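Local coordinates for protein hydrogen peroxide-inducible genes activator (Corynebacterium glutamicum, PDB 6G1D) that senses hydrogen peroxide as a LysR-type transcription factor and probably controls peroxide-inducible genes by binding DNA through its helix-turn-helix domain, at residues I175-S180 with T251-S256; H182-R187 with E196-L201; T239-V244 with C262-L267. The protein carries 1 engineered substitution. One frame throughout, in Å; residues are numbered along the deposited sequence.

Overall arrangement
All three contacts lie in the regulatory domain of the LysR type, far along the chain from the DNA-binding helices at the N terminus. Strand 164-179 comes first and enters contact 1, which closes a long loop when strand 251-254 returns to pair with it at the margin of the six-stranded sheet. Nested inside that loop is contact 2, a short closure in the connection before helix 208-219. Contact 3 opens on helix 237-245, also inside the loop, but ends beyond it at 262-267, so contacts 1 and 3 cross. Met-241 packs on Thr-251, and Thr-251 OG1 reaches Leu-201 O, joining helix, edge strand and loop.

Contact 1. Residues I175-S180 with T251-S256; sequences IVVTAS and TLVPIS
Val-176 and Leu-252 lie side by side on one face of an antiparallel strand pair at the margin of the mixed sheet in this periplasmic-binding-protein-like domain. They form a non-hydrogen-bonded pair and point the same way, with Val-176 CG2 at 4.1 Å from Leu-252 CG. The other face carries Ile-175, Val-177, Thr-251 and Val-253. Here Ile-175 and Val-253 run alongside each other, CG2 to CG2 at 3.6 Å, while Val-177 meets Val-253 at a slant. A single methyl serves both neighbours: Val-253 CG2, set between its own backbone N and carbonyl carbon (chi1 -57° for CG1), also touches Val-177 CG2 at 3.8 Å. Beta-branched residues suit this buried face, because their methyls fill the space close to the extended backbone. Met-241 of helix 237-245 and Cys-262 cover the same side, and Thr-251 turns its methyl to this apolar layer while OG1 bonds to Leu-201 O. Four backbone hydrogen bonds fix the register, two in each hydrogen-bonded pair. The straightest runs from Val-177 N to Thr-251 O at 2.8 Å (176° at the hydrogen), with the donor tilted 29° from the carbonyl plane.

Contact 2. Residues H182-R187 with E196-L201; sequences HPFAGR and EDLDLL
His-182 and Phe-184 meet Leu-198 and Asp-197 where two loops run past each other, their nearest CA atoms, those of Phe-184 and Leu-198, 9.5 Å apart; a type I turn from His-182 to Ala-185 runs into a type II turn from Phe-184 to Arg-187, which has Gly-186 at positive phi. The backbones are too far apart to bond, and side chains make most of the contact. One methyl, Leu-198 CD2, is shared by both rings. It meets His-182 CE1 at 3.6 Å, the leucine crossing the imidazole side chain at about a right angle, and it comes obliquely to the phenyl ring, 3.8 Å from Phe-184 CD2. Leucine is long enough to bring this methyl to both rings, while its other methyl, CD1, packs on Val-176. The His-182 ring is brought across by a CG anti to the backbone N (chi1 -177°), and Pro-183 CD lies above one face, toward the rim. Farther out, Asp-197 OD2 approaches the phenyl edge in plane, 3.9 Å from Phe-184 CZ; the carboxylate is turned 54° from the ring. Backbone bonds from Gly-186 and Arg-187 tie loop 182-187 to strand 267-287, whereas Leu-200 packs on helix 208-219 and Leu-201 on helix 237-245.

Contact 3. Residues T239-V244 with C262-L267; sequences TVMQLV and CTRPGL
Val-244 and Met-241, one turn apart on helix 237-245, share Leu-267 between them. The leucine forks: CD2 packs on Val-244 CG1 at 3.5 Å and CD1 touches Met-241 SD at 3.8 Å, crossing each partner at about a right angle. Methionine fits here because its flexible chain, bent at chi2 and chi3, places Met-241 SD against the leucine and, more loosely, 4.4 Å from Cys-262 SG; Val-177 of the sheet backs this apolar centre. Outward, the base of Met-241 becomes a platform for charge: its CB sits over the centre of the Arg-264 guanidinium, 3.6 Å from CZ. At the guanidinium edge Arg-264 NH1 donates to Gln-242 OE1 at 2.9 Å, a bent bond (150° at the hydrogen). OE1 lies near the guanidinium plane, but NH1 comes from above the amide and not on a lone pair, the Gln-242 amide and Arg-264 guanidinium being nearly perpendicular (88°). Within the chain, Glu-261 forms a salt bridge with Arg-264 NH2. From the second subunit, Pro-112 O accepts from Gln-242 NE2 and Trp-260 packs on Arg-264. Helix 237-245 packed on the turn leading into strand 267-287, its outer flank against another subunit, fits the alpha/beta regulatory domain through which LysR-type regulators associate.

Contact 1. Residues I175-S180 with T251-S256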
ATOM      1  N   ILE B 175       7.197  31.736  -4.389  1.00 32.96           N
ATOM      2  CA  ILE B 175       8.027  32.538  -3.529  1.00 35.01           C
ATOM      3  C   ILE B 175       9.067  31.591  -2.917  1.00 34.88           C
ATOM      4  O   ILE B 175       8.784  30.423  -2.693  1.00 33.60           O
ATOM      5  CB  ILE B 175       7.205  33.215  -2.424  1.00 33.88           C
ATOM      6  CG1 ILE B 175       8.048  34.258  -1.658  1.00 37.66           C
ATOM      7  CG2 ILE B 175       6.592  32.199  -1.441  1.00 33.03           C
ATOM      8  CD1 ILE B 175       7.213  35.295  -0.921  1.00 38.33           C
ATOM      9  N   VAL B 176      10.264  32.111  -2.691  1.00 34.10           N
ATOM     10  CA  VAL B 176      11.365  31.368  -2.068  1.00 34.52           C
ATOM     11  C   VAL B 176      11.246  31.485  -0.562  1.00 34.66           C
ATOM     12  O   VAL B 176      11.050  32.569  -0.037  1.00 38.07           O
ATOM     13  CB  VAL B 176      12.726  31.906  -2.529  1.00 35.66           C
ATOM     14  CG1 VAL B 176      13.866  31.101  -1.913  1.00 38.18           C
ATOM     15  CG2 VAL B 176      12.829  31.903  -4.051  1.00 35.67           C
ATOM     16  N   VAL B 177      11.368  30.380   0.136  1.00 35.18           N
ATOM     17  CA  VAL B 177      11.256  30.344   1.577  1.00 35.98           C
ATOM     18  C   VAL B 177      12.553  29.774   2.142  1.00 40.71           C
ATOM     19  O   VAL B 177      13.013  28.711   1.726  1.00 35.31           O
ATOM     20  CB  VAL B 177      10.065  29.460   2.037  1.00 35.68           C
ATOM     21  CG1 VAL B 177       9.938  29.467   3.562  1.00 35.35           C
ATOM     22  CG2 VAL B 177       8.789  29.966   1.383  1.00 37.04           C
ATOM     23  N   THR B 178      13.129  30.475   3.111  1.00 36.90           N
ATOM     24  CA  THR B 178      14.428  30.120   3.697  1.00 37.71           C
ATOM     25  C   THR B 178      14.348  30.247   5.200  1.00 40.78           C
ATOM     26  O   THR B 178      13.390  30.821   5.732  1.00 38.80           O
ATOM     27  CB  THR B 178      15.512  31.088   3.220  1.00 40.44           C
ATOM     28  OG1 THR B 178      15.299  32.413   3.761  1.00 40.55           O
ATOM     29  CG2 THR B 178      15.520  31.171   1.685  1.00 39.54           C
ATOM     30  N   ALA B 179      15.366  29.737   5.896  1.00 38.28           N
ATOM     31  CA  ALA B 179      15.525  30.042   7.298  1.00 38.52           C
ATOM     32  C   ALA B 179      15.742  31.551   7.453  1.00 38.55           C
ATOM     33  O   ALA B 179      16.264  32.236   6.564  1.00 38.78           O
ATOM     34  CB  ALA B 179      16.701  29.281   7.900  1.00 41.52           C
ATOM     35  N   SER B 180      15.310  32.068   8.582  1.00 40.78           N
ATOM     36  CA  SER B 180      15.525  33.483   8.953  1.00 41.11           C
ATOM     37  C   SER B 180      16.947  34.009   8.756  1.00 42.12           C
ATOM     38  O   SER B 180      17.134  35.136   8.311  1.00 42.82           O
ATOM     39  CB  SER B 180      15.180  33.662  10.422  1.00 41.44           C
ATOM     40  OG  SER B 180      13.789  33.570  10.531  1.00 46.13           O
ATOM     41  N   THR B 251      13.161  26.195   0.207  1.00 38.24           N
ATOM     42  CA  THR B 251      12.187  25.692  -0.768  1.00 37.81           C
ATOM     43  C   THR B 251      11.472  26.809  -1.506  1.00 37.78           C
ATOM     44  O   THR B 251      11.749  27.989  -1.291  1.00 38.96           O
ATOM     45  CB  THR B 251      11.215  24.680  -0.103  1.00 41.57           C
ATOM     46  OG1 THR B 251      10.599  23.834  -1.096  1.00 41.20           O
ATOM     47  CG2 THR B 251      10.148  25.401   0.706  1.00 39.56           C
ATOM     48  N   LEU B 252      10.616  26.409  -2.438  1.00 37.19           N
ATOM     49  CA  LEU B 252       9.680  27.333  -3.092  1.00 38.94           C
ATOM     50  C   LEU B 252       8.247  26.856  -2.813  1.00 37.49           C
ATOM     51  O   LEU B 252       7.988  25.668  -2.839  1.00 35.89           O
ATOM     52  CB  LEU B 252       9.909  27.450  -4.580  1.00 36.96           C
ATOM     53  CG  LEU B 252      11.095  28.284  -5.070  1.00 39.51           C
ATOM     54  CD1 LEU B 252      12.445  27.650  -4.718  1.00 39.73           C
ATOM     55  CD2 LEU B 252      11.016  28.548  -6.552  1.00 41.49           C
ATOM     56  N   VAL B 253       7.361  27.791  -2.502  1.00 34.92           N
ATOM     57  CA  VAL B 253       5.953  27.476  -2.311  1.00 35.23           C
ATOM     58  C   VAL B 253       5.086  28.411  -3.164  1.00 35.46           C
ATOM     59  O   VAL B 253       5.497  29.510  -3.542  1.00 32.56           O
ATOM     60  CB  VAL B 253       5.514  27.514  -0.842  1.00 34.07           C
ATOM     61  CG1 VAL B 253       6.362  26.555  -0.023  1.00 40.39           C
ATOM     62  CG2 VAL B 253       5.536  28.931  -0.276  1.00 34.89           C
ATOM     63  N   PRO B 254       3.871  27.960  -3.491  1.00 35.86           N
ATOM     64  CA  PRO B 254       2.936  28.867  -4.171  1.00 35.83           C
ATOM     65  C   PRO B 254       2.509  29.978  -3.245  1.00 31.90           C
ATOM     66  O   PRO B 254       2.385  29.739  -2.046  1.00 31.87           O
ATOM     67  CB  PRO B 254       1.735  27.971  -4.487  1.00 37.73           C
ATOM     68  CG  PRO B 254       2.193  26.580  -4.213  1.00 40.70           C
ATOM     69  CD  PRO B 254       3.273  26.640  -3.221  1.00 38.26           C
ATOM     70  N   ILE B 255       2.284  31.179  -3.773  1.00 31.11           N
ATOM     71  CA  ILE B 255       1.946  32.307  -2.914  1.00 31.01           C
ATOM     72  C   ILE B 255       0.678  32.144  -2.066  1.00 30.47           C
ATOM     73  O   ILE B 255       0.607  32.684  -0.967  1.00 30.64           O
ATOM     74  CB  ILE B 255       1.909  33.646  -3.647  1.00 35.40           C
ATOM     75  CG1 ILE B 255       0.903  33.672  -4.805  1.00 33.40           C
ATOM     76  CG2 ILE B 255       3.331  34.041  -4.089  1.00 34.97           C
ATOM     77  CD1 ILE B 255       0.615  35.104  -5.218  1.00 35.82           C
ATOM     78  N   SER B 256      -0.291  31.366  -2.532  1.00 30.57           N
ATOM     79  CA  SER B 256      -1.497  31.093  -1.723  1.00 30.38           C
ATOM     80  C   SER B 256      -1.167  30.366  -0.444  1.00 30.23           C
ATOM     81  O   SER B 256      -1.919  30.463   0.507  1.00 30.37           O
ATOM     82  CB  SER B 256      -2.568  30.312  -2.505  1.00 32.74           C
ATOM     83  OG  SER B 256      -2.108  29.004  -2.829  1.00 32.14           O
TER

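Contact 2. Residues H182-R187 with E196-L201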
ATOM      1  N   HIS B 182      19.246  32.913   6.609  1.00 42.90           N
ATOM      2  CA  HIS B 182      19.796  32.661   5.298  1.00 42.98           C
ATOM      3  C   HIS B 182      20.116  33.967   4.612  1.00 43.35           C
ATOM      4  O   HIS B 182      19.433  34.971   4.794  1.00 43.11           O
ATOM      5  CB  HIS B 182      18.829  31.807   4.466  1.00 43.94           C
ATOM      6  CG  HIS B 182      19.347  31.429   3.109  1.00 42.22           C
ATOM      7  ND1 HIS B 182      19.145  32.169   1.969  1.00 45.33           N
ATOM      8  CD2 HIS B 182      20.061  30.342   2.736  1.00 42.90           C
ATOM      9  CE1 HIS B 182      19.724  31.553   0.952  1.00 45.26           C
ATOM     10  NE2 HIS B 182      20.299  30.451   1.394  1.00 47.83           N
ATOM     11  N   PRO B 183      21.198  33.981   3.806  1.00 42.78           N
ATOM     12  CA  PRO B 183      21.559  35.271   3.171  1.00 44.37           C
ATOM     13  C   PRO B 183      20.560  35.901   2.179  1.00 42.92           C
ATOM     14  O   PRO B 183      20.600  37.094   1.933  1.00 45.48           O
ATOM     15  CB  PRO B 183      22.890  34.938   2.478  1.00 48.10           C
ATOM     16  CG  PRO B 183      22.958  33.420   2.419  1.00 46.41           C
ATOM     17  CD  PRO B 183      22.273  32.986   3.683  1.00 44.27           C
ATOM     18  N   PHE B 184      19.710  35.098   1.570  1.00 41.54           N
ATOM     19  CA  PHE B 184      18.624  35.587   0.706  1.00 40.69           C
ATOM     20  C   PHE B 184      17.399  36.118   1.437  1.00 39.77           C
ATOM     21  O   PHE B 184      16.588  36.732   0.790  1.00 39.44           O
ATOM     22  CB  PHE B 184      18.159  34.530  -0.302  1.00 39.82           C
ATOM     23  CG  PHE B 184      19.219  34.056  -1.269  1.00 40.89           C
ATOM     24  CD1 PHE B 184      20.437  34.740  -1.443  1.00 42.61           C
ATOM     25  CD2 PHE B 184      18.964  32.952  -2.071  1.00 40.38           C
ATOM     26  CE1 PHE B 184      21.372  34.298  -2.349  1.00 43.79           C
ATOM     27  CE2 PHE B 184      19.906  32.533  -3.005  1.00 41.60           C
ATOM     28  CZ  PHE B 184      21.128  33.180  -3.098  1.00 43.31           C
ATOM     29  N   ALA B 185      17.300  35.933   2.748  1.00 43.21           N
ATOM     30  CA  ALA B 185      16.206  36.522   3.522  1.00 43.17           C
ATOM     31  C   ALA B 185      15.839  37.960   3.104  1.00 44.19           C
ATOM     32  O   ALA B 185      16.656  38.830   3.116  1.00 45.95           O
ATOM     33  CB  ALA B 185      16.532  36.450   4.996  1.00 44.70           C
ATOM     34  N   GLY B 186      14.591  38.148   2.648  1.00 40.36           N
ATOM     35  CA  GLY B 186      14.052  39.429   2.271  1.00 39.75           C
ATOM     36  C   GLY B 186      14.463  39.982   0.916  1.00 41.36           C
ATOM     37  O   GLY B 186      13.938  40.982   0.493  1.00 42.02           O
ATOM     38  N   ARG B 187      15.366  39.343   0.207  1.00 43.08           N
ATOM     39  CA  ARG B 187      15.765  39.831  -1.117  1.00 43.83           C
ATOM     40  C   ARG B 187      14.639  39.669  -2.143  1.00 43.16           C
ATOM     41  O   ARG B 187      13.927  38.657  -2.142  1.00 42.11           O
ATOM     42  CB  ARG B 187      17.011  39.074  -1.608  1.00 44.37           C
ATOM     43  CG  ARG B 187      18.207  39.417  -0.755  1.00 46.43           C
ATOM     44  CD  ARG B 187      19.507  38.967  -1.372  1.00 46.38           C
ATOM     45  NE  ARG B 187      19.639  39.419  -2.738  1.00 48.58           N
ATOM     46  CZ  ARG B 187      20.479  38.883  -3.622  1.00 55.71           C
ATOM     47  NH1 ARG B 187      21.317  37.902  -3.271  1.00 51.59           N
ATOM     48  NH2 ARG B 187      20.485  39.344  -4.870  1.00 57.95           N
ATOM     49  N   GLU B 196      21.046  27.723  -7.641  1.00 57.40           N
ATOM     50  CA  GLU B 196      22.259  26.948  -7.488  1.00 61.14           C
ATOM     51  C   GLU B 196      22.766  27.013  -6.059  1.00 58.42           C
ATOM     52  O   GLU B 196      23.348  26.078  -5.561  1.00 61.94           O
ATOM     53  CB  GLU B 196      23.327  27.474  -8.429  1.00 64.96           C
ATOM     54  CG  GLU B 196      24.202  26.393  -9.030  1.00 78.27           C
ATOM     55  CD  GLU B 196      24.987  25.628  -7.993  1.00 91.73           C
ATOM     56  OE1 GLU B 196      25.154  24.402  -8.144  1.00105.80           O
ATOM     57  OE2 GLU B 196      25.434  26.254  -7.020  1.00 94.17           O
ATOM     58  N   ASP B 197      22.581  28.159  -5.433  1.00 51.45           N
ATOM     59  CA  ASP B 197      23.044  28.406  -4.086  1.00 55.73           C
ATOM     60  C   ASP B 197      22.115  27.906  -2.991  1.00 54.78           C
ATOM     61  O   ASP B 197      22.408  28.139  -1.812  1.00 57.23           O
ATOM     62  CB  ASP B 197      23.259  29.915  -3.893  1.00 58.19           C
ATOM     63  CG  ASP B 197      24.257  30.500  -4.874  1.00 60.43           C
ATOM     64  OD1 ASP B 197      25.209  29.792  -5.293  1.00 65.52           O
ATOM     65  OD2 ASP B 197      24.067  31.696  -5.194  1.00 70.92           O
ATOM     66  N   LEU B 198      21.001  27.270  -3.351  1.00 50.60           N
ATOM     67  CA  LEU B 198      20.068  26.726  -2.362  1.00 49.90           C
ATOM     68  C   LEU B 198      20.214  25.229  -2.299  1.00 49.81           C
ATOM     69  O   LEU B 198      20.444  24.578  -3.325  1.00 49.75           O
ATOM     70  CB  LEU B 198      18.614  27.072  -2.742  1.00 49.44           C
ATOM     71  CG  LEU B 198      18.353  28.576  -2.852  1.00 50.94           C
ATOM     72  CD1 LEU B 198      16.938  28.871  -3.280  1.00 53.50           C
ATOM     73  CD2 LEU B 198      18.625  29.246  -1.528  1.00 47.70           C
ATOM     74  N   ASP B 199      20.089  24.676  -1.094  1.00 50.74           N
ATOM     75  CA  ASP B 199      19.844  23.245  -0.938  1.00 53.16           C
ATOM     76  C   ASP B 199      18.337  23.100  -0.927  1.00 49.43           C
ATOM     77  O   ASP B 199      17.722  23.312   0.116  1.00 49.17           O
ATOM     78  CB  ASP B 199      20.465  22.705   0.363  1.00 51.49           C
ATOM     79  CG  ASP B 199      21.988  22.729   0.329  1.00 61.85           C
ATOM     80  OD1 ASP B 199      22.578  23.123   1.351  1.00 68.44           O
ATOM     81  OD2 ASP B 199      22.596  22.392  -0.725  1.00 57.57           O
ATOM     82  N   LEU B 200      17.767  22.752  -2.072  1.00 47.49           N
ATOM     83  CA  LEU B 200      16.315  22.671  -2.200  1.00 46.21           C
ATOM     84  C   LEU B 200      15.765  21.442  -1.514  1.00 48.30           C
ATOM     85  O   LEU B 200      16.263  20.341  -1.736  1.00 45.73           O
ATOM     86  CB  LEU B 200      15.893  22.684  -3.674  1.00 44.91           C
ATOM     87  CG  LEU B 200      16.201  23.966  -4.416  1.00 46.76           C
ATOM     88  CD1 LEU B 200      15.919  23.728  -5.909  1.00 51.26           C
ATOM     89  CD2 LEU B 200      15.377  25.127  -3.835  1.00 48.55           C
ATOM     90  N   LEU B 201      14.751  21.638  -0.669  1.00 45.31           N
ATOM     91  CA  LEU B 201      13.960  20.541  -0.094  1.00 41.75           C
ATOM     92  C   LEU B 201      12.660  20.556  -0.836  1.00 44.98           C
ATOM     93  O   LEU B 201      11.926  21.549  -0.807  1.00 47.24           O
ATOM     94  CB  LEU B 201      13.705  20.751   1.394  1.00 43.48           C
ATOM     95  CG  LEU B 201      14.947  20.921   2.235  1.00 46.62           C
ATOM     96  CD1 LEU B 201      14.660  21.503   3.604  1.00 51.02           C
ATOM     97  CD2 LEU B 201      15.624  19.587   2.411  1.00 52.93           C
TER

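Contact 3. Residues T239-V244 with C262-L267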
ATOM      1  N   THR B 239       5.678  19.906   6.710  1.00 41.05           N
ATOM      2  CA  THR B 239       6.912  19.202   7.093  1.00 38.17           C
ATOM      3  C   THR B 239       8.137  19.870   6.484  1.00 37.64           C
ATOM      4  O   THR B 239       9.129  20.056   7.162  1.00 37.54           O
ATOM      5  CB  THR B 239       6.847  17.716   6.730  1.00 40.47           C
ATOM      6  OG1 THR B 239       5.811  17.122   7.504  1.00 41.91           O
ATOM      7  CG2 THR B 239       8.163  17.009   7.012  1.00 40.42           C
ATOM      8  N   VAL B 240       8.048  20.288   5.234  1.00 34.12           N
ATOM      9  CA  VAL B 240       9.168  20.966   4.592  1.00 33.98           C
ATOM     10  C   VAL B 240       9.499  22.266   5.377  1.00 33.82           C
ATOM     11  O   VAL B 240      10.671  22.539   5.619  1.00 34.41           O
ATOM     12  CB  VAL B 240       8.884  21.266   3.103  1.00 33.23           C
ATOM     13  CG1 VAL B 240       9.955  22.133   2.444  1.00 33.23           C
ATOM     14  CG2 VAL B 240       8.791  19.923   2.352  1.00 33.75           C
ATOM     15  N   MET B 241       8.485  23.013   5.803  1.00 37.92           N
ATOM     16  CA  MET B 241       8.701  24.259   6.537  1.00 40.30           C
ATOM     17  C   MET B 241       9.445  24.007   7.842  1.00 39.12           C
ATOM     18  O   MET B 241      10.321  24.776   8.186  1.00 43.34           O
ATOM     19  CB  MET B 241       7.383  24.977   6.831  1.00 38.89           C
ATOM     20  CG  MET B 241       6.639  25.498   5.604  1.00 38.36           C
ATOM     21  SD  MET B 241       7.493  26.668   4.526  1.00 43.14           S
ATOM     22  CE  MET B 241       7.869  25.627   3.158  1.00 47.61           C
ATOM     23  N   GLN B 242       9.155  22.912   8.536  1.00 36.22           N
ATOM     24  CA  GLN B 242       9.883  22.576   9.752  1.00 36.99           C
ATOM     25  C   GLN B 242      11.355  22.282   9.455  1.00 40.86           C
ATOM     26  O   GLN B 242      12.246  22.630  10.241  1.00 39.64           O
ATOM     27  CB  GLN B 242       9.268  21.378  10.499  1.00 37.61           C
ATOM     28  CG  GLN B 242       7.763  21.368  10.743  1.00 39.12           C
ATOM     29  CD  GLN B 242       7.274  22.572  11.588  1.00 37.28           C
ATOM     30  OE1 GLN B 242       7.705  23.699  11.379  1.00 37.06           O
ATOM     31  NE2 GLN B 242       6.401  22.322  12.559  1.00 37.86           N
ATOM     32  N   LEU B 243      11.611  21.636   8.328  1.00 36.75           N
ATOM     33  CA  LEU B 243      13.004  21.335   7.907  1.00 38.74           C
ATOM     34  C   LEU B 243      13.723  22.631   7.571  1.00 37.17           C
ATOM     35  O   LEU B 243      14.893  22.776   7.900  1.00 38.12           O
ATOM     36  CB  LEU B 243      13.049  20.334   6.725  1.00 37.41           C
ATOM     37  CG  LEU B 243      12.338  19.016   7.046  1.00 37.93           C
ATOM     38  CD1 LEU B 243      12.280  18.103   5.840  1.00 37.96           C
ATOM     39  CD2 LEU B 243      12.986  18.246   8.184  1.00 39.58           C
ATOM     40  N   VAL B 244      13.018  23.567   6.925  1.00 36.09           N
ATOM     41  CA  VAL B 244      13.598  24.859   6.564  1.00 36.00           C
ATOM     42  C   VAL B 244      13.932  25.645   7.829  1.00 36.75           C
ATOM     43  O   VAL B 244      15.031  26.209   7.928  1.00 39.02           O
ATOM     44  CB  VAL B 244      12.675  25.677   5.639  1.00 36.07           C
ATOM     45  CG1 VAL B 244      13.220  27.091   5.459  1.00 35.23           C
ATOM     46  CG2 VAL B 244      12.519  25.018   4.283  1.00 35.22           C
ATOM     47  N   CYS B 262       4.030  30.000   5.919  1.00 39.11           N
ATOM     48  CA  CYS B 262       5.248  30.829   5.924  1.00 42.66           C
ATOM     49  C   CYS B 262       5.323  31.912   6.970  1.00 40.24           C
ATOM     50  O   CYS B 262       6.247  32.705   6.917  1.00 45.09           O
ATOM     51  CB  CYS B 262       5.431  31.523   4.583  1.00 40.89           C
ATOM     52  SG  CYS B 262       5.458  30.387   3.236  1.00 46.18           S
ATOM     53  N   THR B 263       4.370  31.942   7.902  1.00 46.68           N
ATOM     54  CA  THR B 263       4.358  32.932   8.982  1.00 51.85           C
ATOM     55  C   THR B 263       4.873  32.369  10.293  1.00 51.51           C
ATOM     56  O   THR B 263       5.053  33.130  11.244  1.00 53.67           O
ATOM     57  CB  THR B 263       2.947  33.487   9.224  1.00 51.51           C
ATOM     58  OG1 THR B 263       2.082  32.431   9.642  1.00 56.95           O
ATOM     59  CG2 THR B 263       2.413  34.120   7.936  1.00 53.20           C
ATOM     60  N   ARG B 264       5.142  31.053  10.357  1.00 45.65           N
ATOM     61  CA  ARG B 264       5.674  30.490  11.596  1.00 44.53           C
ATOM     62  C   ARG B 264       7.050  31.099  11.909  1.00 47.06           C
ATOM     63  O   ARG B 264       7.719  31.577  10.994  1.00 45.73           O
ATOM     64  CB  ARG B 264       5.727  28.979  11.535  1.00 44.93           C
ATOM     65  CG  ARG B 264       6.764  28.432  10.603  1.00 50.87           C
ATOM     66  CD  ARG B 264       6.578  26.935  10.384  1.00 48.91           C
ATOM     67  NE  ARG B 264       5.470  26.689   9.485  1.00 47.94           N
ATOM     68  CZ  ARG B 264       4.846  25.530   9.320  1.00 50.16           C
ATOM     69  NH1 ARG B 264       5.236  24.439   9.986  1.00 52.28           N
ATOM     70  NH2 ARG B 264       3.836  25.449   8.452  1.00 51.46           N
ATOM     71  N   PRO B 265       7.443  31.120  13.191  1.00 46.45           N
ATOM     72  CA  PRO B 265       8.738  31.731  13.552  1.00 46.22           C
ATOM     73  C   PRO B 265       9.914  30.957  12.941  1.00 46.95           C
ATOM     74  O   PRO B 265       9.838  29.716  12.832  1.00 45.73           O
ATOM     75  CB  PRO B 265       8.792  31.576  15.086  1.00 50.28           C
ATOM     76  CG  PRO B 265       7.384  31.293  15.522  1.00 50.82           C
ATOM     77  CD  PRO B 265       6.755  30.565  14.380  1.00 46.76           C
ATOM     78  N   GLY B 266      10.933  31.682  12.491  1.00 38.62           N
ATOM     79  CA  GLY B 266      12.134  31.088  11.931  1.00 39.07           C
ATOM     80  C   GLY B 266      12.213  30.979  10.424  1.00 38.38           C
ATOM     81  O   GLY B 266      13.197  30.398   9.911  1.00 38.86           O
ATOM     82  N   LEU B 267      11.213  31.520   9.713  1.00 37.97           N
ATOM     83  CA  LEU B 267      11.217  31.542   8.256  1.00 37.34           C
ATOM     84  C   LEU B 267      11.395  32.939   7.730  1.00 37.49           C
ATOM     85  O   LEU B 267      10.981  33.880   8.368  1.00 42.01           O
ATOM     86  CB  LEU B 267       9.918  30.976   7.711  1.00 36.21           C
ATOM     87  CG  LEU B 267       9.663  29.500   7.986  1.00 40.10           C
ATOM     88  CD1 LEU B 267       8.356  29.077   7.355  1.00 42.57           C
ATOM     89  CD2 LEU B 267      10.763  28.644   7.414  1.00 43.61           C
TER